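Local structure of beta-fructofuranosidase (Bifidobacterium adolescentis, 6NOB) at residues Y395-K398 / Q403-R406; V387-L392 / D427-G432; S323-P328 / F457-V462; E584-R589 / R630-I635. The protein is a glycoside hydrolase of family 32 that probably cleaves terminal beta-fructofuranosides such as sucrose. All coordinates share one frame; numbering follows the deposited sequence.

Contact 1: residues Y395-K398 / Q403-R406; sequences YRDK and QQVR
Asp397 and Gln404 cross obliquely, and the touch is made by one carboxylate oxygen, Asp397 OD2, set 3.9 Å from the aliphatic Gln404 CG. The flat ends do not pair: carboxylate and amide planes stand 78° apart. With chi1 of 57°, Asp397 CG lies between its backbone N and carbonyl carbon, which brings the carboxylate over to Gln404; OD2 also forms a salt bridge with Arg401 of the connecting loop. Gln404 is bent at chi2 (-81°) and sends NE2 away to the carbonyl oxygen of Asp430. The backbones are joined directly by Gln403 N, which donates to Tyr395 O over 2.8 Å in a nearly straight bond. A water broadens this link: it donates to Tyr395 O at 2.9 Å and accepts from Gln404 N at 2.9 Å, so the carbonyl oxygen receives two hydrogen bonds. The Tyr395 hydroxyl is hydrogen-bonded to Thr316 OG1 and Gly318 N, while Gln403 OE1 takes the backbone N of His394. The arrangement lies at the loop end of a beta hairpin, where antiparallel strands 385-396 and 405-415 give way to their connecting loop, with strand 418-428 lying against both Asp397 and Gln404.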
# COMPACT_ATOMS: atom_id res chain seq x y z
N TYR A 395 0.26 -7.54 16.56
CA TYR A 395 1.28 -8.51 16.93
C TYR A 395 2.65 -7.95 16.60
O TYR A 395 2.89 -7.49 15.48
CB TYR A 395 1.08 -9.85 16.21
CG TYR A 395 2.22 -10.83 16.41
CD1 TYR A 395 2.34 -11.55 17.59
CD2 TYR A 395 3.17 -11.02 15.41
CE1 TYR A 395 3.38 -12.44 17.78
CE2 TYR A 395 4.22 -11.91 15.59
CZ TYR A 395 4.32 -12.62 16.78
OH TYR A 395 5.36 -13.50 16.96
N ARG A 396 3.55 -7.97 17.58
CA ARG A 396 4.96 -7.70 17.37
C ARG A 396 5.71 -9.01 17.47
O ARG A 396 5.41 -9.84 18.32
CB ARG A 396 5.50 -6.70 18.40
CG ARG A 396 4.85 -5.33 18.35
CD ARG A 396 5.44 -4.40 19.40
NE ARG A 396 6.80 -4.00 19.07
CZ ARG A 396 7.51 -3.12 19.77
NH1 ARG A 396 6.99 -2.56 20.86
NH2 ARG A 396 8.74 -2.82 19.40
N ASP A 397 6.69 -9.21 16.58
CA ASP A 397 7.47 -10.44 16.65
C ASP A 397 8.48 -10.34 17.79
O ASP A 397 8.59 -9.32 18.47
CB ASP A 397 8.13 -10.74 15.30
CG ASP A 397 9.03 -9.62 14.80
OD1 ASP A 397 9.46 -8.76 15.60
OD2 ASP A 397 9.32 -9.60 13.58
N LYS A 398 9.23 -11.43 18.00
CA LYS A 398 10.26 -11.45 19.04
C LYS A 398 11.23 -10.29 18.88
O LYS A 398 11.72 -9.75 19.88
CB LYS A 398 11.01 -12.78 19.00
CG LYS A 398 12.17 -12.89 19.98
CD LYS A 398 13.11 -14.02 19.59
N GLN A 403 3.17 -5.75 13.31
CA GLN A 403 2.26 -6.07 12.21
C GLN A 403 3.03 -6.37 10.92
O GLN A 403 2.86 -5.74 9.88
CB GLN A 403 1.23 -4.96 12.00
CG GLN A 403 0.38 -4.70 13.25
CD GLN A 403 -0.87 -3.87 12.99
OE1 GLN A 403 -1.80 -3.85 13.81
NE2 GLN A 403 -0.92 -3.19 11.85
N GLN A 404 3.89 -7.38 11.02
CA GLN A 404 4.64 -7.86 9.86
C GLN A 404 3.72 -8.61 8.91
O GLN A 404 2.69 -9.16 9.30
CB GLN A 404 5.78 -8.77 10.31
CG GLN A 404 6.93 -8.03 10.95
CD GLN A 404 7.86 -7.42 9.92
OE1 GLN A 404 7.57 -6.37 9.35
NE2 GLN A 404 8.98 -8.08 9.67
N VAL A 405 4.10 -8.62 7.63
CA VAL A 405 3.38 -9.34 6.59
C VAL A 405 4.07 -10.68 6.38
O VAL A 405 5.27 -10.73 6.10
CB VAL A 405 3.32 -8.53 5.29
CG1 VAL A 405 2.75 -9.37 4.16
CG2 VAL A 405 2.50 -7.26 5.49
N ARG A 406 3.32 -11.77 6.53
CA ARG A 406 3.86 -13.12 6.45
C ARG A 406 3.45 -13.78 5.14
O ARG A 406 2.32 -13.62 4.68
CB ARG A 406 3.38 -13.97 7.64
CG ARG A 406 4.11 -15.28 7.81
CD ARG A 406 4.12 -15.73 9.27
NE ARG A 406 5.15 -16.74 9.50
CZ ARG A 406 6.42 -16.46 9.79
NH1 ARG A 406 6.82 -15.20 9.89
NH2 ARG A 406 7.29 -17.44 9.99
O HOH W 1 4.66 -8.56 13.50

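Contact 2: residues V387-L392 / D427-G432; sequences VAVGAL and DWCDFG
The indole of Trp428 meets Leu392 at its edge: Leu392 CD1 lies near the ring plane, 3.9 Å from Trp428 CH2 and 4.0 Å from Trp428 CZ3, the two side chains crossing at about a right angle. One face of the indole takes the guanidinium of Arg406 in a cation-pi contact, the group upended so that NH1 leads towards the ring. Across the other face lies aliphatic carbon, the CB of Gln404, packed over the benzo part of the indole. His368 meets the indole with its ring inclined by about 40° and also touches Leu392. Although its CB bond leaves the backbone away from strand 385-396, Trp428 with CG beside its own N (chi1 -58°) swings the benzo end of the indole back to the leucine. The two strands do not pair directly. Strand 405-415 runs between them, antiparallel to both, in a sheet that is probably one blade of the five-bladed beta-propeller of the family. Val405 of that middle strand touches Val389 and Cys429, while beside it Val389 CG1 and Cys429 SG come within 3.9 Å of each other in a purely apolar touch. Beyond Cys429 the chain leaves the strand through an Asx turn: Asp430 OD1 accepts from Gly432 N at 3.0 Å, on the anti side of the carboxylate, and OD2 reaches Arg476 in a salt bridge and Ser604 in a hydrogen bond.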
# COMPACT_ATOMS: atom_id res chain seq x y z
N VAL A 387 1.06 -19.88 -2.78
CA VAL A 387 1.58 -18.93 -1.80
C VAL A 387 0.42 -18.13 -1.22
O VAL A 387 -0.41 -17.60 -1.97
CB VAL A 387 2.62 -17.98 -2.41
CG1 VAL A 387 3.14 -17.01 -1.36
CG2 VAL A 387 3.77 -18.77 -3.03
N ALA A 388 0.36 -18.05 0.10
CA ALA A 388 -0.56 -17.15 0.80
C ALA A 388 0.24 -16.06 1.50
O ALA A 388 1.30 -16.32 2.07
CB ALA A 388 -1.42 -17.90 1.81
N VAL A 389 -0.27 -14.83 1.44
CA VAL A 389 0.37 -13.66 2.03
C VAL A 389 -0.67 -12.90 2.83
O VAL A 389 -1.78 -12.65 2.35
CB VAL A 389 1.00 -12.76 0.94
CG1 VAL A 389 1.64 -11.54 1.57
CG2 VAL A 389 2.01 -13.53 0.11
N GLY A 390 -0.31 -12.52 4.06
CA GLY A 390 -1.23 -11.79 4.91
C GLY A 390 -0.51 -11.13 6.06
O GLY A 390 0.60 -11.53 6.45
N ALA A 391 -1.15 -10.10 6.62
CA ALA A 391 -0.58 -9.31 7.70
C ALA A 391 -1.26 -9.65 9.02
O ALA A 391 -2.46 -9.95 9.07
CB ALA A 391 -0.73 -7.81 7.41
N LEU A 392 -0.49 -9.59 10.10
CA LEU A 392 -0.93 -10.02 11.42
C LEU A 392 -1.18 -8.80 12.30
O LEU A 392 -0.23 -8.14 12.74
CB LEU A 392 0.11 -10.95 12.05
CG LEU A 392 0.33 -12.24 11.26
CD1 LEU A 392 1.59 -12.96 11.73
CD2 LEU A 392 -0.88 -13.15 11.37
N ASP A 427 7.68 -17.27 6.36
CA ASP A 427 8.64 -16.26 6.78
C ASP A 427 8.04 -14.89 6.49
O ASP A 427 6.95 -14.77 5.93
CB ASP A 427 9.99 -16.43 6.08
CG ASP A 427 11.15 -16.05 6.97
OD1 ASP A 427 11.00 -15.12 7.79
OD2 ASP A 427 12.22 -16.70 6.85
N TRP A 428 8.78 -13.84 6.87
CA TRP A 428 8.35 -12.47 6.63
C TRP A 428 8.69 -12.04 5.20
O TRP A 428 9.72 -12.43 4.65
CB TRP A 428 9.02 -11.51 7.62
CG TRP A 428 8.76 -11.81 9.07
CD1 TRP A 428 9.70 -11.92 10.06
CD2 TRP A 428 7.49 -12.00 9.71
NE1 TRP A 428 9.09 -12.18 11.27
CE2 TRP A 428 7.73 -12.23 11.08
CE3 TRP A 428 6.16 -12.00 9.25
CZ2 TRP A 428 6.70 -12.46 11.99
CZ3 TRP A 428 5.15 -12.23 10.16
CH2 TRP A 428 5.42 -12.46 11.51
N CYS A 429 7.81 -11.22 4.62
CA CYS A 429 8.08 -10.65 3.30
C CYS A 429 9.15 -9.57 3.36
O CYS A 429 9.86 -9.34 2.37
CB CYS A 429 6.81 -10.04 2.71
SG CYS A 429 5.48 -11.20 2.33
N ASP A 430 9.29 -8.90 4.50
CA ASP A 430 10.17 -7.74 4.62
C ASP A 430 10.67 -7.67 6.05
O ASP A 430 9.87 -7.56 6.98
CB ASP A 430 9.43 -6.45 4.24
CG ASP A 430 10.37 -5.29 4.01
OD1 ASP A 430 10.96 -4.79 4.99
OD2 ASP A 430 10.51 -4.87 2.84
N PHE A 431 11.99 -7.72 6.24
CA PHE A 431 12.56 -7.79 7.57
C PHE A 431 12.78 -6.41 8.20
O PHE A 431 13.39 -6.33 9.27
CB PHE A 431 13.87 -8.60 7.56
CG PHE A 431 15.04 -7.93 6.87
CD1 PHE A 431 15.84 -7.03 7.55
CD2 PHE A 431 15.36 -8.25 5.56
CE1 PHE A 431 16.93 -6.43 6.93
CE2 PHE A 431 16.45 -7.66 4.93
CZ PHE A 431 17.23 -6.75 5.61
N GLY A 432 12.29 -5.35 7.58
CA GLY A 432 12.30 -4.04 8.20
C GLY A 432 11.05 -3.80 9.03
O GLY A 432 10.63 -4.69 9.78

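Contact 3: residues S323-P328 / F457-V462; sequences SPQGKP and FPEMRV
Gln325 NE2 is gripped from two directions: it donates to the carbonyl oxygen of Ala567, and more weakly to a water 2.7 Å away. That water in turn donates to Phe457 O at 3.1 Å, so a single solvent molecule links the two loops. Glu459 OE2 comes within 3.8 Å of Gln325 NE2, too long for a hydrogen bond, and also lies 4.0 Å from Gln325 CG. Glutamine and glutamate arrive from opposite directions with their amide and carboxylate planes 76° apart, an arrangement in which the negative charge probably exerts a mild electrostatic pull on the amide nitrogen. A bend at chi2 (-76°) curls the glutamine back towards Glu459, whose own chain is extended beyond CG.

The apolar half belongs to Pro324 and Phe457. Pro324 CG touches the ring obliquely, 3.9 Å from Phe457 CD1, and the side chains cross at about a right angle. Phe402 extends this apolar patch, meeting Phe457 edge-to-face and also touching Pro324. Proline and glutamine are presented side by side by a type I beta turn, closed by Gly326 N donating to Ser323 O at 3.0 Å. On the facing loop, Asp456 holds the chain by accepting from the backbone N of Met460 and Arg461.

Both partners are irregular surface loops, the first following strand 319-320, the second joining strands 448-454 and 468-481; Ala567 lies between strands 558-564 and 573-574 of the C-terminal sandwich, so two loops of the probable propeller meet at the border with that module.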
# COMPACT_ATOMS: atom_id res chain seq x y z
N SER A 323 -0.59 -1.36 19.94
CA SER A 323 0.17 -0.19 19.54
C SER A 323 1.57 -0.59 19.07
O SER A 323 2.16 -1.53 19.60
CB SER A 323 0.30 0.82 20.69
OG SER A 323 1.33 0.44 21.58
N PRO A 324 2.11 0.13 18.08
CA PRO A 324 3.45 -0.21 17.56
C PRO A 324 4.54 -0.20 18.61
O PRO A 324 5.55 -0.89 18.43
CB PRO A 324 3.70 0.86 16.49
CG PRO A 324 2.34 1.36 16.12
CD PRO A 324 1.51 1.27 17.37
N GLN A 325 4.38 0.57 19.68
CA GLN A 325 5.38 0.66 20.74
C GLN A 325 5.00 -0.15 21.97
O GLN A 325 5.76 -0.13 22.95
CB GLN A 325 5.60 2.12 21.12
CG GLN A 325 6.19 2.96 20.00
CD GLN A 325 7.67 2.69 19.82
OE1 GLN A 325 8.35 2.25 20.74
NE2 GLN A 325 8.18 2.96 18.62
N GLY A 326 3.87 -0.85 21.94
CA GLY A 326 3.40 -1.53 23.14
C GLY A 326 4.37 -2.62 23.58
O GLY A 326 4.88 -3.40 22.77
N LYS A 327 4.61 -2.66 24.88
CA LYS A 327 5.51 -3.64 25.48
C LYS A 327 4.75 -4.91 25.85
O LYS A 327 3.52 -4.89 25.98
CB LYS A 327 6.19 -3.03 26.70
CG LYS A 327 6.96 -1.75 26.38
CD LYS A 327 7.51 -1.07 27.63
CE LYS A 327 6.94 0.34 27.80
NZ LYS A 327 7.40 1.26 26.72
N PRO A 328 5.45 -6.03 26.00
CA PRO A 328 4.75 -7.31 26.20
C PRO A 328 4.12 -7.42 27.58
O PRO A 328 4.61 -6.87 28.57
CB PRO A 328 5.86 -8.36 26.02
CG PRO A 328 7.13 -7.63 26.28
CD PRO A 328 6.90 -6.22 25.83
N PHE A 457 5.59 3.44 11.01
CA PHE A 457 6.01 2.89 12.30
C PHE A 457 7.31 3.52 12.79
O PHE A 457 7.45 3.73 14.00
CB PHE A 457 6.13 1.37 12.22
CG PHE A 457 4.82 0.66 12.02
CD1 PHE A 457 3.63 1.23 12.45
CD2 PHE A 457 4.77 -0.58 11.40
CE1 PHE A 457 2.42 0.58 12.26
CE2 PHE A 457 3.57 -1.24 11.21
CZ PHE A 457 2.39 -0.66 11.64
N PRO A 458 8.29 3.82 11.93
CA PRO A 458 9.49 4.53 12.40
C PRO A 458 9.24 5.96 12.87
O PRO A 458 10.19 6.61 13.32
CB PRO A 458 10.41 4.53 11.17
CG PRO A 458 9.97 3.35 10.38
CD PRO A 458 8.49 3.30 10.56
N GLU A 459 8.01 6.46 12.78
CA GLU A 459 7.67 7.81 13.24
C GLU A 459 8.54 8.87 12.56
O GLU A 459 9.08 9.77 13.20
CB GLU A 459 7.76 7.91 14.76
CG GLU A 459 7.06 6.79 15.49
CD GLU A 459 6.96 7.02 16.99
OE1 GLU A 459 7.47 8.06 17.47
OE2 GLU A 459 6.37 6.17 17.68
N MET A 460 8.67 8.75 11.24
CA MET A 460 9.47 9.67 10.46
C MET A 460 8.65 10.79 9.82
O MET A 460 9.24 11.71 9.24
CB MET A 460 10.24 8.91 9.37
CG MET A 460 11.44 8.15 9.89
SD MET A 460 12.79 9.25 10.36
CE MET A 460 13.88 8.11 11.20
N ARG A 461 7.33 10.74 9.93
CA ARG A 461 6.46 11.72 9.30
C ARG A 461 5.92 12.69 10.34
O ARG A 461 5.54 12.30 11.45
CB ARG A 461 5.30 11.03 8.58
CG ARG A 461 5.74 10.14 7.43
CD ARG A 461 4.57 9.39 6.82
NE ARG A 461 4.97 8.65 5.62
CZ ARG A 461 4.41 7.50 5.24
NH1 ARG A 461 3.44 6.96 5.95
NH2 ARG A 461 4.84 6.90 4.14
N VAL A 462 5.89 13.97 9.98
CA VAL A 462 5.37 15.03 10.84
C VAL A 462 4.35 15.83 10.03
O VAL A 462 4.64 16.26 8.91
CB VAL A 462 6.49 15.95 11.37
CG1 VAL A 462 5.89 17.13 12.12
CG2 VAL A 462 7.43 15.17 12.26
O HOH W 2 6.72 2.07 16.55

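Contact 4: residues E584-R589 / R630-I635; sequences EVFFDR and RALNGI
Strands 582-588 and 624-632 belong to a six-stranded antiparallel sheet of the C-terminal beta-sandwich, the module that accompanies the propeller in this family. Strand 519-526 runs between them, so the two head the same way, their short segments 8.3 Å apart at closest and inclined by 42°. No hydrogen bond joins them directly; the contact is side-chain packing, chiefly by Leu632, plus a bridging water.

The packing contacts all converge on Leu632. With CG anti to the backbone N (chi1 -160°) the side chain reaches over to strand 582-588, and its branches go to different partners. Leu632 CD1 makes the apolar touch, at the edge of the Phe586 ring, near its plane and 4.1 Å from Phe586 CD2. Leu632 CD2 packs on the Asp588 side chain, 3.8 Å from Asp588 CB. The same methyl, Leu632 CD2, lies 3.9 Å from Phe587 O. Tyr521 of the intervening strand meets Phe586 edge-to-face, and helix 491-497 lies against the cluster, Val493 on Phe586 and Leu497 on Leu632.

The polar contacts gather at Asp588, a buried carboxylate whose two oxygens both accept hydrogen bonds, which probably stabilises its negative charge. Asp588 OD2 accepts from Ala120 N and His121 ND1, and Asp588 OD1 from Gly119 N, which ties the sandwich to the chain leading into the propeller. A water joins the two segments, donating to Asp588 OD1 at 3.0 Å and to Asn633 O at 2.9 Å.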
# COMPACT_ATOMS: atom_id res chain seq x y z
N GLU A 584 21.96 -5.21 -2.20
CA GLU A 584 21.43 -4.24 -3.15
C GLU A 584 20.57 -3.25 -2.39
O GLU A 584 19.64 -3.64 -1.68
CB GLU A 584 20.62 -4.94 -4.25
CG GLU A 584 20.41 -4.09 -5.48
CD GLU A 584 19.79 -4.85 -6.64
OE1 GLU A 584 18.71 -5.47 -6.46
OE2 GLU A 584 20.37 -4.84 -7.74
N VAL A 585 20.88 -1.96 -2.53
CA VAL A 585 20.28 -0.91 -1.72
C VAL A 585 19.64 0.14 -2.63
O VAL A 585 20.29 0.65 -3.55
CB VAL A 585 21.31 -0.24 -0.80
CG1 VAL A 585 20.64 0.82 0.06
CG2 VAL A 585 22.00 -1.28 0.07
N PHE A 586 18.37 0.45 -2.37
CA PHE A 586 17.70 1.62 -2.93
C PHE A 586 17.38 2.56 -1.78
O PHE A 586 16.56 2.23 -0.91
CB PHE A 586 16.40 1.23 -3.65
CG PHE A 586 16.59 0.39 -4.89
CD1 PHE A 586 16.80 -0.98 -4.79
CD2 PHE A 586 16.52 0.96 -6.15
CE1 PHE A 586 16.95 -1.76 -5.92
CE2 PHE A 586 16.68 0.18 -7.28
CZ PHE A 586 16.89 -1.18 -7.17
N PHE A 587 18.02 3.73 -1.76
CA PHE A 587 17.68 4.77 -0.80
C PHE A 587 17.17 5.99 -1.56
O PHE A 587 17.89 6.55 -2.40
CB PHE A 587 18.86 5.17 0.08
CG PHE A 587 18.49 6.18 1.13
CD1 PHE A 587 17.78 5.79 2.26
CD2 PHE A 587 18.81 7.52 0.97
CE1 PHE A 587 17.42 6.71 3.22
CE2 PHE A 587 18.45 8.44 1.93
CZ PHE A 587 17.75 8.04 3.06
N ASP A 588 15.94 6.41 -1.25
CA ASP A 588 15.24 7.45 -2.00
C ASP A 588 14.82 8.56 -1.03
O ASP A 588 13.65 8.68 -0.67
CB ASP A 588 14.04 6.85 -2.74
CG ASP A 588 13.33 7.87 -3.62
OD1 ASP A 588 13.93 8.91 -3.95
OD2 ASP A 588 12.16 7.61 -3.97
N ARG A 589 15.80 9.35 -0.59
CA ARG A 589 15.60 10.55 0.22
C ARG A 589 15.08 10.25 1.62
O ARG A 589 15.70 10.65 2.62
CB ARG A 589 14.67 11.53 -0.50
CG ARG A 589 15.32 12.21 -1.70
CD ARG A 589 14.28 12.68 -2.70
NE ARG A 589 13.45 13.75 -2.17
CZ ARG A 589 13.76 15.04 -2.23
NH1 ARG A 589 14.89 15.43 -2.81
NH2 ARG A 589 12.94 15.95 -1.72
N ARG A 630 25.11 4.07 -8.07
CA ARG A 630 24.56 4.93 -9.11
C ARG A 630 23.55 5.89 -8.50
O ARG A 630 22.85 5.55 -7.54
CB ARG A 630 23.87 4.12 -10.23
CG ARG A 630 24.75 3.06 -10.88
CD ARG A 630 24.00 2.27 -11.94
NE ARG A 630 24.58 0.94 -12.10
CZ ARG A 630 24.34 0.13 -13.13
NH1 ARG A 630 23.53 0.52 -14.11
NH2 ARG A 630 24.91 -1.06 -13.17
N ALA A 631 23.49 7.09 -9.07
CA ALA A 631 22.47 8.06 -8.67
C ALA A 631 21.08 7.54 -9.03
O ALA A 631 20.89 6.86 -10.04
CB ALA A 631 22.72 9.40 -9.35
N LEU A 632 20.10 7.87 -8.20
CA LEU A 632 18.73 7.44 -8.41
C LEU A 632 17.94 8.57 -9.07
O LEU A 632 17.99 9.72 -8.63
CB LEU A 632 18.07 7.03 -7.09
CG LEU A 632 16.83 6.13 -7.19
CD1 LEU A 632 17.22 4.73 -7.63
CD2 LEU A 632 16.10 6.09 -5.86
N ASN A 633 17.21 8.23 -10.13
CA ASN A 633 16.39 9.20 -10.83
C ASN A 633 15.11 9.49 -10.03
O ASN A 633 14.73 8.76 -9.12
CB ASN A 633 16.01 8.70 -12.22
CG ASN A 633 17.20 8.56 -13.14
OD1 ASN A 633 18.12 9.38 -13.11
ND2 ASN A 633 17.19 7.52 -13.96
N GLY A 634 14.44 10.58 -10.41
CA GLY A 634 13.12 10.88 -9.92
C GLY A 634 12.07 10.56 -10.96
O GLY A 634 12.37 10.43 -12.15
N ILE A 635 10.82 10.43 -10.51
CA ILE A 635 9.71 10.02 -11.38
C ILE A 635 8.78 11.17 -11.72
O ILE A 635 7.82 10.97 -12.47
CB ILE A 635 8.92 8.86 -10.77
CG1 ILE A 635 8.19 9.31 -9.50
CG2 ILE A 635 9.83 7.68 -10.48
CD1 ILE A 635 7.21 8.30 -8.96
O HOH W 3 14.77 10.12 -6.53

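How the contacts relate
Contacts 1 and 2 share strand 385-396 and one antiparallel sheet, their centres about 8 Å apart; contact 1 is nested within the chain loop that contact 2 closes, and both lie inside the longer loop closed by contact 3. Contact 3, centred about 13 Å from contact 1, touches it where Arg396 NH1 meets Gly326 O at 3.0 Å, a probable hydrogen bond, so the surface loops are tied to the hairpin end. Contact 4 follows in series in the C-terminal sandwich, about 24 to 27 Å away between centres, though its nearest atoms come within about 8 Å of contacts 2 and 3. The set thus runs from a probable propeller blade through its bordering loops to the adjoining sandwich module.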